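Side-chain contacts in R-imine reductase (Streptomyces kanamyceticus, PDB 3ZGY), which catalyses the NADPH-dependent, R-selective reduction of an imine substrate: residues D[35-40]-D[167-172]; D[115-120]-D[182-187]; D[208-213]-D[269-274]; D[250-255]-D[281-286]. All coordinates share one frame; numbering follows the deposited sequence.

In the fold
Along the chain, interaction 1 and interaction 2 alternate their segments, and so do interaction 3 and interaction 4, the second pair following the first. Interaction 1 lies within the Rossmann-type nucleotide-binding domain. Interaction 2, its centre about 22 Å away, joins helix 114-126 of that domain to the start of the long helix 182-209. The far end of the same helix supplies interaction 3, about 39 Å from interaction 2 between centres. Helices 252-269 and 274-291 carry interaction 4, and the loop between them takes part in interaction 3; these two contacts lie about 24 Å apart between centres. Helix 182-209 thus runs from the nucleotide-binding domain into the C-terminal domain. Interactions 2, 3 and 4 all touch the second subunit.

Interaction 1: residues D[35-40]-D[167-172]; sequences AGAFLG and GGLGAG
Leu169 lays one methyl, CD2, over a face of the Phe38 ring, and this CH-pi contact is one half of the join between helix 29-40 and the loop at 167-172; Ala37 makes the other. Leu169 CD2 stands 4.1 Å from the centroid of the Phe38 ring, 26° off the ring normal, and is therefore displaced toward the rim. The displacement is toward CZ: Leu169 CD2 is 3.7 Å from Phe38 CZ, with Leu169 CG following at 4.0 Å from the same atom. With chi1 at -75°, CG of Phe38 sits opposite its carbonyl carbon, and the ring swings round to meet the leucine although the bond to CB sets out in a different direction. Helix 29-40 follows strand 22-25 in the Rossmann-type nucleotide-binding fold, and the Phe38 side chain also packs on Val22 and Val24 of that strand and on Thr45. Met30, an NADP(+)-binding residue, has its side chain about 8 Å from that of Leu169. Replacing Phe38 with an alanine would probably leave Leu169 CD2 without the ring surface it covers and open a gap between the helix and the sheet. Beside the ring, Ala37 points its CB toward the loop, 4.1 Å from Leu169 CD2 and 3.7 Å from Gly168 O. A type I turn from Gly167 to Gly170, closed by Gly170 N to Gly167 O, bends the backbone that presents Leu169.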
loop_
_atom_site.group_PDB
_atom_site.type_symbol
_atom_site.label_atom_id
_atom_site.label_comp_id
_atom_site.label_asym_id
_atom_site.label_seq_id
_atom_site.Cartn_x
_atom_site.Cartn_y
_atom_site.Cartn_z
ATOM N N ALA D 35 18.617 -17.610 16.226
ATOM C CA ALA D 35 19.412 -18.252 17.252
ATOM C C ALA D 35 19.759 -17.256 18.342
ATOM O O ALA D 35 19.864 -17.620 19.511
ATOM C CB ALA D 35 20.688 -18.844 16.627
ATOM N N GLY D 36 20.017 -16.012 17.933
ATOM C CA GLY D 36 20.389 -14.941 18.852
ATOM C C GLY D 36 19.320 -14.707 19.876
ATOM O O GLY D 36 19.562 -14.781 21.083
ATOM N N ALA D 37 18.114 -14.579 19.392
ATOM C CA ALA D 37 16.995 -14.432 20.279
ATOM C C ALA D 37 16.814 -15.621 21.225
ATOM O O ALA D 37 16.435 -15.441 22.388
ATOM C CB ALA D 37 15.727 -14.189 19.489
ATOM N N PHE D 38 17.038 -16.824 20.758
ATOM C CA PHE D 38 16.772 -17.944 21.642
ATOM C C PHE D 38 17.808 -17.963 22.769
ATOM O O PHE D 38 17.457 -18.237 23.913
ATOM C CB PHE D 38 16.726 -19.310 20.874
ATOM C CG PHE D 38 15.469 -19.511 20.076
ATOM C CD1 PHE D 38 14.232 -19.427 20.678
ATOM C CD2 PHE D 38 15.521 -19.823 18.722
ATOM C CE1 PHE D 38 13.071 -19.600 19.934
ATOM C CE2 PHE D 38 14.368 -19.989 17.972
ATOM C CZ PHE D 38 13.150 -19.857 18.575
ATOM N N LEU D 39 19.069 -17.703 22.425
ATOM C CA LEU D 39 20.148 -17.572 23.426
ATOM C C LEU D 39 19.880 -16.419 24.406
ATOM O O LEU D 39 19.913 -16.612 25.617
ATOM C CB LEU D 39 21.504 -17.360 22.770
ATOM C CG LEU D 39 22.304 -18.613 22.460
ATOM C CD1 LEU D 39 23.513 -18.132 21.673
ATOM C CD2 LEU D 39 22.744 -19.398 23.693
ATOM N N GLY D 40 19.576 -15.260 23.860
ATOM C CA GLY D 40 19.224 -14.096 24.658
ATOM C C GLY D 40 18.027 -14.230 25.609
ATOM O O GLY D 40 17.883 -13.461 26.538
ATOM N N GLY D 167 7.691 -17.255 21.668
ATOM C CA GLY D 167 7.422 -15.840 21.971
ATOM C C GLY D 167 8.713 -15.060 22.172
ATOM O O GLY D 167 8.737 -13.850 21.978
ATOM N N GLY D 168 9.787 -15.774 22.517
ATOM C CA GLY D 168 11.130 -15.225 22.518
ATOM C C GLY D 168 11.590 -14.491 21.247
ATOM O O GLY D 168 12.514 -13.716 21.308
ATOM N N LEU D 169 10.939 -14.734 20.113
ATOM C CA LEU D 169 11.240 -14.073 18.888
ATOM C C LEU D 169 10.597 -12.706 18.774
ATOM O O LEU D 169 10.870 -11.958 17.809
ATOM C CB LEU D 169 10.775 -14.928 17.714
ATOM C CG LEU D 169 11.343 -16.344 17.686
ATOM C CD1 LEU D 169 10.711 -17.127 16.550
ATOM C CD2 LEU D 169 12.862 -16.339 17.511
ATOM N N GLY D 170 9.759 -12.347 19.721
ATOM C CA GLY D 170 9.125 -11.050 19.649
ATOM C C GLY D 170 7.664 -11.087 20.002
ATOM O O GLY D 170 7.034 -12.119 19.947
ATOM N N ALA D 171 7.139 -9.949 20.432
ATOM C CA ALA D 171 5.750 -9.882 20.821
ATOM C C ALA D 171 4.892 -9.981 19.565
ATOM O O ALA D 171 3.708 -10.302 19.649
ATOM C CB ALA D 171 5.464 -8.594 21.580
ATOM N N GLY D 172 5.473 -9.680 18.418
ATOM C CA GLY D 172 4.722 -9.805 17.188
ATOM C C GLY D 172 4.537 -11.236 16.692
ATOM O O GLY D 172 3.897 -11.442 15.649
#

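Interaction 2: residues D[115-120]-D[182-187]; sequences AQARER and LASLYD
Arg118 reaches from helix 114-126 to Leu185 near the start of helix 182-209, and it is the far end of its side chain that makes the contact. The bond to CB points neither at nor away from the other helix. From there chi1 of -65° sets CG beside the backbone N, and the next two torsions are extended (chi2 176°, chi3 172°), so CG, CD and NE run out as a nearly straight rod that carries the guanidinium across. At the tip, Arg118 NH2 arrives 4.2 Å from Leu185 CD2, and the methyl meets the guanidinium obliquely. The same NH2 forms a salt bridge with Asp179, just ahead of helix 182-209, which gives the charged end its polar partner while the leucine merely abuts it. One residue back, Ala117 points its CB toward the other helix, where it lies 4.2 Å from Ser184 OG. That hydroxyl is hydrogen-bonded to Gly112 O, and the Ser184 side chain lies about 7 Å from that of Ser111, an NADP(+)-binding residue. The contact thus ties the nucleotide-binding domain to the helix leading into the C-terminal domain, with Leu185 also packed on Glu265 of the second subunit. Chemically, residues 115-120 and 182-187 meet through van der Waals contact alone, while Arg118 and Ser184 find their polar partners in Asp179 and Gly112.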
loop_
_atom_site.group_PDB
_atom_site.type_symbol
_atom_site.label_atom_id
_atom_site.label_comp_id
_atom_site.label_asym_id
_atom_site.label_seq_id
_atom_site.Cartn_x
_atom_site.Cartn_y
_atom_site.Cartn_z
ATOM N N ALA D 115 1.572 -24.394 -0.984
ATOM C CA ALA D 115 1.643 -25.801 -1.396
ATOM C C ALA D 115 2.875 -26.417 -0.819
ATOM O O ALA D 115 2.875 -27.612 -0.463
ATOM C CB ALA D 115 1.635 -25.941 -2.908
ATOM N N GLN D 116 3.935 -25.617 -0.724
ATOM C CA GLN D 116 5.156 -26.156 -0.161
ATOM C C GLN D 116 4.977 -26.430 1.344
ATOM O O GLN D 116 5.519 -27.408 1.868
ATOM C CB GLN D 116 6.331 -25.260 -0.408
ATOM C CG GLN D 116 6.625 -25.136 -1.864
ATOM C CD GLN D 116 7.762 -24.180 -2.167
ATOM O OE1 GLN D 116 8.675 -24.532 -2.880
ATOM N NE2 GLN D 116 7.702 -22.986 -1.644
ATOM N N ALA D 117 4.195 -25.582 1.998
ATOM C CA ALA D 117 3.945 -25.730 3.405
ATOM C C ALA D 117 3.079 -26.964 3.657
ATOM O O ALA D 117 3.333 -27.770 4.577
ATOM C CB ALA D 117 3.281 -24.492 3.945
ATOM N N ARG D 118 2.061 -27.125 2.835
ATOM C CA ARG D 118 1.188 -28.251 3.031
ATOM C C ARG D 118 1.888 -29.574 2.735
ATOM O O ARG D 118 1.632 -30.540 3.417
ATOM C CB ARG D 118 -0.068 -28.063 2.241
ATOM C CG ARG D 118 -0.866 -26.871 2.763
ATOM C CD ARG D 118 -2.110 -26.566 1.927
ATOM N NE ARG D 118 -2.921 -25.544 2.574
ATOM C CZ ARG D 118 -3.450 -24.484 1.963
ATOM N NH1 ARG D 118 -3.258 -24.222 0.640
ATOM N NH2 ARG D 118 -4.184 -23.650 2.673
ATOM N N GLU D 119 2.836 -29.591 1.817
ATOM C CA GLU D 119 3.643 -30.791 1.549
ATOM C C GLU D 119 4.500 -31.151 2.745
ATOM O O GLU D 119 4.536 -32.316 3.168
ATOM C CB GLU D 119 4.557 -30.599 0.355
ATOM C CG GLU D 119 5.285 -31.857 -0.136
ATOM C CD GLU D 119 6.578 -32.165 0.618
ATOM O OE1 GLU D 119 7.348 -31.225 0.950
ATOM O OE2 GLU D 119 6.805 -33.369 0.924
ATOM N N ARG D 120 5.179 -30.158 3.311
ATOM C CA ARG D 120 6.030 -30.437 4.459
ATOM C C ARG D 120 5.238 -30.894 5.660
ATOM O O ARG D 120 5.660 -31.799 6.355
ATOM C CB ARG D 120 6.860 -29.220 4.859
ATOM C CG ARG D 120 8.031 -28.954 3.951
ATOM C CD ARG D 120 9.153 -29.924 4.149
ATOM N NE ARG D 120 9.072 -31.052 3.245
ATOM C CZ ARG D 120 9.983 -32.014 3.197
ATOM N NH1 ARG D 120 11.012 -31.976 3.995
ATOM N NH2 ARG D 120 9.847 -33.016 2.357
ATOM N N LEU D 182 -1.533 -21.104 6.020
ATOM C CA LEU D 182 -1.914 -19.734 6.296
ATOM C C LEU D 182 -0.754 -18.757 6.349
ATOM O O LEU D 182 -0.841 -17.626 5.839
ATOM C CB LEU D 182 -2.699 -19.632 7.594
ATOM C CG LEU D 182 -4.096 -20.284 7.585
ATOM C CD1 LEU D 182 -4.650 -20.222 9.006
ATOM C CD2 LEU D 182 -5.040 -19.569 6.642
ATOM N N ALA D 183 0.329 -19.131 7.002
ATOM C CA ALA D 183 1.414 -18.174 7.125
ATOM C C ALA D 183 1.913 -17.730 5.724
ATOM O O ALA D 183 2.144 -16.564 5.529
ATOM C CB ALA D 183 2.523 -18.739 7.944
ATOM N N SER D 184 1.961 -18.642 4.760
ATOM C CA SER D 184 2.370 -18.338 3.366
ATOM C C SER D 184 1.406 -17.387 2.696
ATOM O O SER D 184 1.797 -16.476 2.032
ATOM C CB SER D 184 2.472 -19.640 2.538
ATOM O OG SER D 184 3.618 -20.420 2.911
ATOM N N LEU D 185 0.128 -17.619 2.898
ATOM C CA LEU D 185 -0.899 -16.757 2.385
ATOM C C LEU D 185 -0.921 -15.373 2.991
ATOM O O LEU D 185 -1.142 -14.398 2.288
ATOM C CB LEU D 185 -2.235 -17.428 2.620
ATOM C CG LEU D 185 -2.806 -18.351 1.526
ATOM C CD1 LEU D 185 -1.779 -18.851 0.546
ATOM C CD2 LEU D 185 -3.556 -19.499 2.168
ATOM N N TYR D 186 -0.701 -15.265 4.291
ATOM C CA TYR D 186 -0.616 -13.937 4.943
ATOM C C TYR D 186 0.616 -13.178 4.456
ATOM O O TYR D 186 0.569 -11.989 4.250
ATOM C CB TYR D 186 -0.512 -14.073 6.457
ATOM C CG TYR D 186 -1.837 -14.078 7.152
ATOM C CD1 TYR D 186 -2.577 -15.226 7.249
ATOM C CD2 TYR D 186 -2.351 -12.933 7.750
ATOM C CE1 TYR D 186 -3.817 -15.225 7.881
ATOM C CE2 TYR D 186 -3.598 -12.936 8.384
ATOM C CZ TYR D 186 -4.307 -14.100 8.466
ATOM O OH TYR D 186 -5.540 -14.148 9.087
ATOM N N ASP D 187 1.712 -13.897 4.278
ATOM C CA ASP D 187 2.945 -13.341 3.787
ATOM C C ASP D 187 2.689 -12.820 2.382
ATOM O O ASP D 187 3.089 -11.715 2.032
ATOM C CB ASP D 187 4.027 -14.462 3.817
ATOM C CG ASP D 187 5.469 -13.969 3.691
ATOM O OD1 ASP D 187 5.646 -12.747 3.816
ATOM O OD2 ASP D 187 6.409 -14.830 3.455
#

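Interaction 3: residues D[208-213]-D[269-274]; sequences LGTAGV and LGVNAE
Thr210 sets both branches of its side chain against aliphatic carbon, its hydroxyl included: OG1 lies 3.6 Å from Leu269 CD1, and CG2 lies 3.8 Å from Val271 CG1. The setting is a meeting of two helix ends in the all-helical C-terminal domain, each closed by a Schellman motif. Gly212, with positive phi, is the C' residue that ends helix 182-209, where Gly212 N bonds to Gly209 O and Val213 N bonds weakly to Leu208 O; Gly270 plays the equivalent part after helix 252-269. The hydroxyl is nevertheless satisfied, since Thr210 OG1 is hydrogen-bonded to Leu207 O, three residues back. A chi1 of 66° places OG1 between the backbone N and the carbonyl carbon and puts CG2 anti to the carbonyl carbon, beside the backbone N, where it meets Val271 CG1. Thr210 CG2 also comes within 4.0 Å of Leu269 CB, so the threonine straddles the bend from Leu269 to Val271. Its side chain crosses those of Leu269 and Val271 at about right angles. Val271 is buried, packing on Gln203 and Leu207 and on Phe303 of the second subunit, whereas Thr210 sits at the exposed margin. Beyond Val271, Asn272 forms an Asx turn at the start of helix 274-291, and its ND2 also bonds to Thr305 O of the second subunit. In that turn Glu274 N donates to Asn272 OD1 over 2.9 Å, the donor standing 38° out of the carbonyl plane.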
loop_
_atom_site.group_PDB
_atom_site.type_symbol
_atom_site.label_atom_id
_atom_site.label_comp_id
_atom_site.label_asym_id
_atom_site.label_seq_id
_atom_site.Cartn_x
_atom_site.Cartn_y
_atom_site.Cartn_z
ATOM N N LEU D 208 5.032 13.949 -10.128
ATOM C CA LEU D 208 5.407 15.226 -9.498
ATOM C C LEU D 208 6.819 15.656 -9.861
ATOM O O LEU D 208 7.114 16.824 -9.938
ATOM C CB LEU D 208 5.277 15.159 -8.011
ATOM C CG LEU D 208 3.821 15.075 -7.648
ATOM C CD1 LEU D 208 3.690 14.269 -6.387
ATOM C CD2 LEU D 208 3.248 16.451 -7.452
ATOM N N GLY D 209 7.680 14.707 -10.136
ATOM C CA GLY D 209 8.990 15.053 -10.616
ATOM C C GLY D 209 8.950 15.855 -11.895
ATOM O O GLY D 209 9.835 16.629 -12.124
ATOM N N THR D 210 7.928 15.690 -12.736
ATOM C CA THR D 210 7.922 16.366 -14.038
ATOM C C THR D 210 7.854 17.876 -13.845
ATOM O O THR D 210 8.288 18.632 -14.719
ATOM C CB THR D 210 6.747 15.931 -14.951
ATOM O OG1 THR D 210 5.473 16.336 -14.400
ATOM C CG2 THR D 210 6.798 14.450 -15.194
ATOM N N ALA D 211 7.301 18.294 -12.709
ATOM C CA ALA D 211 7.199 19.709 -12.383
ATOM C C ALA D 211 8.275 20.132 -11.390
ATOM O O ALA D 211 8.147 21.149 -10.755
ATOM C CB ALA D 211 5.825 20.023 -11.817
ATOM N N GLY D 212 9.324 19.331 -11.228
ATOM C CA GLY D 212 10.395 19.676 -10.342
ATOM C C GLY D 212 10.062 19.581 -8.855
ATOM O O GLY D 212 10.891 19.944 -8.057
ATOM N N VAL D 213 8.903 19.069 -8.437
ATOM C CA VAL D 213 8.771 18.780 -7.004
ATOM C C VAL D 213 9.561 17.531 -6.571
ATOM O O VAL D 213 9.461 16.481 -7.174
ATOM C CB VAL D 213 7.336 18.856 -6.429
ATOM C CG1 VAL D 213 6.291 19.032 -7.494
ATOM C CG2 VAL D 213 7.017 17.714 -5.482
ATOM N N LEU D 269 2.726 13.385 -19.917
ATOM C CA LEU D 269 3.947 13.885 -19.318
ATOM C C LEU D 269 5.125 12.991 -19.649
ATOM O O LEU D 269 6.269 13.261 -19.255
ATOM C CB LEU D 269 3.789 13.996 -17.817
ATOM C CG LEU D 269 2.638 14.871 -17.301
ATOM C CD1 LEU D 269 2.540 14.749 -15.809
ATOM C CD2 LEU D 269 2.888 16.314 -17.689
ATOM N N GLY D 270 4.850 11.899 -20.359
ATOM C CA GLY D 270 5.900 10.998 -20.785
ATOM C C GLY D 270 6.408 10.091 -19.694
ATOM O O GLY D 270 7.542 9.627 -19.757
ATOM N N VAL D 271 5.632 9.896 -18.640
ATOM C CA VAL D 271 6.050 8.944 -17.624
ATOM C C VAL D 271 5.299 7.659 -17.933
ATOM O O VAL D 271 4.370 7.634 -18.717
ATOM C CB VAL D 271 5.767 9.420 -16.186
ATOM C CG1 VAL D 271 6.414 10.759 -15.950
ATOM C CG2 VAL D 271 4.276 9.519 -15.907
ATOM N N ASN D 272 5.722 6.583 -17.329
ATOM C CA ASN D 272 5.049 5.321 -17.512
ATOM C C ASN D 272 3.574 5.329 -17.172
ATOM O O ASN D 272 3.195 5.783 -16.119
ATOM C CB ASN D 272 5.720 4.274 -16.637
ATOM C CG ASN D 272 5.534 2.903 -17.185
ATOM O OD1 ASN D 272 4.523 2.253 -16.921
ATOM N ND2 ASN D 272 6.436 2.511 -18.053
ATOM N N ALA D 273 2.756 4.745 -18.035
ATOM C CA ALA D 273 1.318 4.671 -17.799
ATOM C C ALA D 273 0.777 3.235 -17.661
ATOM O O ALA D 273 -0.439 3.054 -17.564
ATOM C CB ALA D 273 0.568 5.388 -18.897
ATOM N N GLU D 274 1.643 2.233 -17.539
ATOM C CA GLU D 274 1.138 0.877 -17.371
ATOM C C GLU D 274 0.297 0.663 -16.105
ATOM O O GLU D 274 -0.853 0.187 -16.172
ATOM C CB GLU D 274 2.262 -0.100 -17.458
ATOM C CG GLU D 274 2.756 -0.234 -18.892
ATOM C CD GLU D 274 4.216 -0.607 -18.960
ATOM O OE1 GLU D 274 4.620 -1.575 -18.288
ATOM O OE2 GLU D 274 4.970 0.066 -19.689
#

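Interaction 4: residues D[250-255]-D[281-286]; sequences AAIDTH and ALADRA
Ala283 is the first residue of 281-286 to meet Ile252, which opens helix 252-269. Its CB points toward the isoleucine's segment, and Ala283 CB lies 4.2 Å from Ile252 CG2, while Ala283 O is 4.1 Å from the same methyl. Ile252 directs CG2 here because that branch is anti to the backbone N, whereas CG1 lies beside it (chi1 -73°) and extends on toward the next turn. Asp284 turns its CB away from the other helix and has its carboxylate in a salt bridge with Lys280. Arg285 reaches Glu274 of the second subunit in a salt bridge. One turn after Ala283, Ala286 again points its CB toward helix 252-269, with Ala286 CB 4.2 Å from Ile252 CD1. The two alanines offer only a methyl each, and Ile252 sets CG2 against one and CD1 against the other; Leu299 also packs on Ile252 and Ala286. Helices 252-269 and 274-291 run antiparallel as a helical hairpin, with Ile252 and this pair of alanines packed well away from the connecting loop; such all-helical packing is characteristic of the C-terminal domain in relatives of 6-phosphogluconate dehydrogenase.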
loop_
_atom_site.group_PDB
_atom_site.type_symbol
_atom_site.label_atom_id
_atom_site.label_comp_id
_atom_site.label_asym_id
_atom_site.label_seq_id
_atom_site.Cartn_x
_atom_site.Cartn_y
_atom_site.Cartn_z
ATOM N N ALA D 250 -19.837 6.521 -3.945
ATOM C CA ALA D 250 -18.560 6.361 -4.641
ATOM C C ALA D 250 -18.549 5.133 -5.549
ATOM O O ALA D 250 -17.678 4.288 -5.455
ATOM C CB ALA D 250 -17.406 6.315 -3.638
ATOM N N ALA D 251 -19.489 5.076 -6.476
ATOM C CA ALA D 251 -19.649 3.905 -7.315
ATOM C C ALA D 251 -18.542 3.772 -8.345
ATOM O O ALA D 251 -17.929 4.744 -8.755
ATOM C CB ALA D 251 -20.981 3.947 -8.026
ATOM N N ILE D 252 -18.337 2.552 -8.808
ATOM C CA ILE D 252 -17.229 2.246 -9.705
ATOM C C ILE D 252 -17.280 3.090 -10.941
ATOM O O ILE D 252 -16.235 3.433 -11.476
ATOM C CB ILE D 252 -17.179 0.728 -10.043
ATOM C CG1 ILE D 252 -16.678 -0.031 -8.820
ATOM C CG2 ILE D 252 -16.228 0.408 -11.177
ATOM C CD1 ILE D 252 -17.001 -1.511 -8.837
ATOM N N ASP D 253 -18.488 3.374 -11.433
ATOM C CA ASP D 253 -18.682 4.277 -12.584
ATOM C C ASP D 253 -17.964 5.617 -12.339
ATOM O O ASP D 253 -17.146 6.023 -13.162
ATOM C CB ASP D 253 -20.166 4.537 -12.837
ATOM C CG ASP D 253 -20.888 3.356 -13.492
ATOM O OD1 ASP D 253 -20.297 2.669 -14.361
ATOM O OD2 ASP D 253 -22.079 3.135 -13.137
ATOM N N THR D 254 -18.221 6.235 -11.184
ATOM C CA THR D 254 -17.602 7.525 -10.805
ATOM C C THR D 254 -16.069 7.481 -10.857
ATOM O O THR D 254 -15.413 8.451 -11.251
ATOM C CB THR D 254 -17.915 7.996 -9.309
ATOM O OG1 THR D 254 -18.962 7.221 -8.745
ATOM C CG2 THR D 254 -18.305 9.497 -9.210
ATOM N N HIS D 255 -15.485 6.376 -10.409
ATOM C CA HIS D 255 -14.019 6.225 -10.417
ATOM C C HIS D 255 -13.462 6.397 -11.822
ATOM O O HIS D 255 -12.430 7.017 -12.027
ATOM C CB HIS D 255 -13.626 4.849 -9.828
ATOM C CG HIS D 255 -13.779 4.758 -8.334
ATOM N ND1 HIS D 255 -12.704 4.737 -7.480
ATOM C CD2 HIS D 255 -14.880 4.712 -7.544
ATOM C CE1 HIS D 255 -13.126 4.656 -6.230
ATOM N NE2 HIS D 255 -14.447 4.645 -6.240
ATOM N N ALA D 281 -8.179 -1.013 -16.527
ATOM C CA ALA D 281 -8.589 -2.304 -17.021
ATOM C C ALA D 281 -9.486 -3.042 -16.005
ATOM O O ALA D 281 -10.596 -3.466 -16.374
ATOM C CB ALA D 281 -7.397 -3.154 -17.409
ATOM N N LEU D 282 -9.048 -3.174 -14.742
ATOM C CA LEU D 282 -9.861 -3.920 -13.788
ATOM C C LEU D 282 -11.189 -3.300 -13.660
ATOM O O LEU D 282 -12.194 -3.980 -13.692
ATOM C CB LEU D 282 -9.232 -4.031 -12.388
ATOM C CG LEU D 282 -7.893 -4.764 -12.303
ATOM C CD1 LEU D 282 -7.468 -4.786 -10.865
ATOM C CD2 LEU D 282 -7.911 -6.158 -12.893
ATOM N N ALA D 283 -11.243 -2.006 -13.517
ATOM C CA ALA D 283 -12.566 -1.389 -13.334
ATOM C C ALA D 283 -13.481 -1.566 -14.579
ATOM O O ALA D 283 -14.699 -1.620 -14.442
ATOM C CB ALA D 283 -12.439 0.066 -12.966
ATOM N N ASP D 284 -12.895 -1.670 -15.764
ATOM C CA ASP D 284 -13.705 -1.887 -16.953
ATOM C C ASP D 284 -14.453 -3.208 -16.856
ATOM O O ASP D 284 -15.652 -3.284 -17.128
ATOM C CB ASP D 284 -12.840 -1.864 -18.232
ATOM C CG ASP D 284 -12.510 -0.434 -18.710
ATOM O OD1 ASP D 284 -13.211 0.556 -18.313
ATOM O OD2 ASP D 284 -11.520 -0.321 -19.475
ATOM N N ARG D 285 -13.717 -4.254 -16.507
ATOM C CA ARG D 285 -14.297 -5.578 -16.349
ATOM C C ARG D 285 -15.461 -5.569 -15.361
ATOM O O ARG D 285 -16.503 -6.153 -15.622
ATOM C CB ARG D 285 -13.264 -6.518 -15.831
ATOM C CG ARG D 285 -12.143 -6.760 -16.794
ATOM C CD ARG D 285 -11.194 -7.808 -16.238
ATOM N NE ARG D 285 -9.915 -7.716 -16.913
ATOM C CZ ARG D 285 -8.757 -8.206 -16.469
ATOM N NH1 ARG D 285 -8.651 -8.840 -15.306
ATOM N NH2 ARG D 285 -7.674 -8.031 -17.213
ATOM N N ALA D 286 -15.312 -4.876 -14.240
ATOM C CA ALA D 286 -16.406 -4.833 -13.295
ATOM C C ALA D 286 -17.623 -4.163 -13.928
ATOM O O ALA D 286 -18.770 -4.558 -13.658
ATOM C CB ALA D 286 -16.007 -4.113 -12.012
#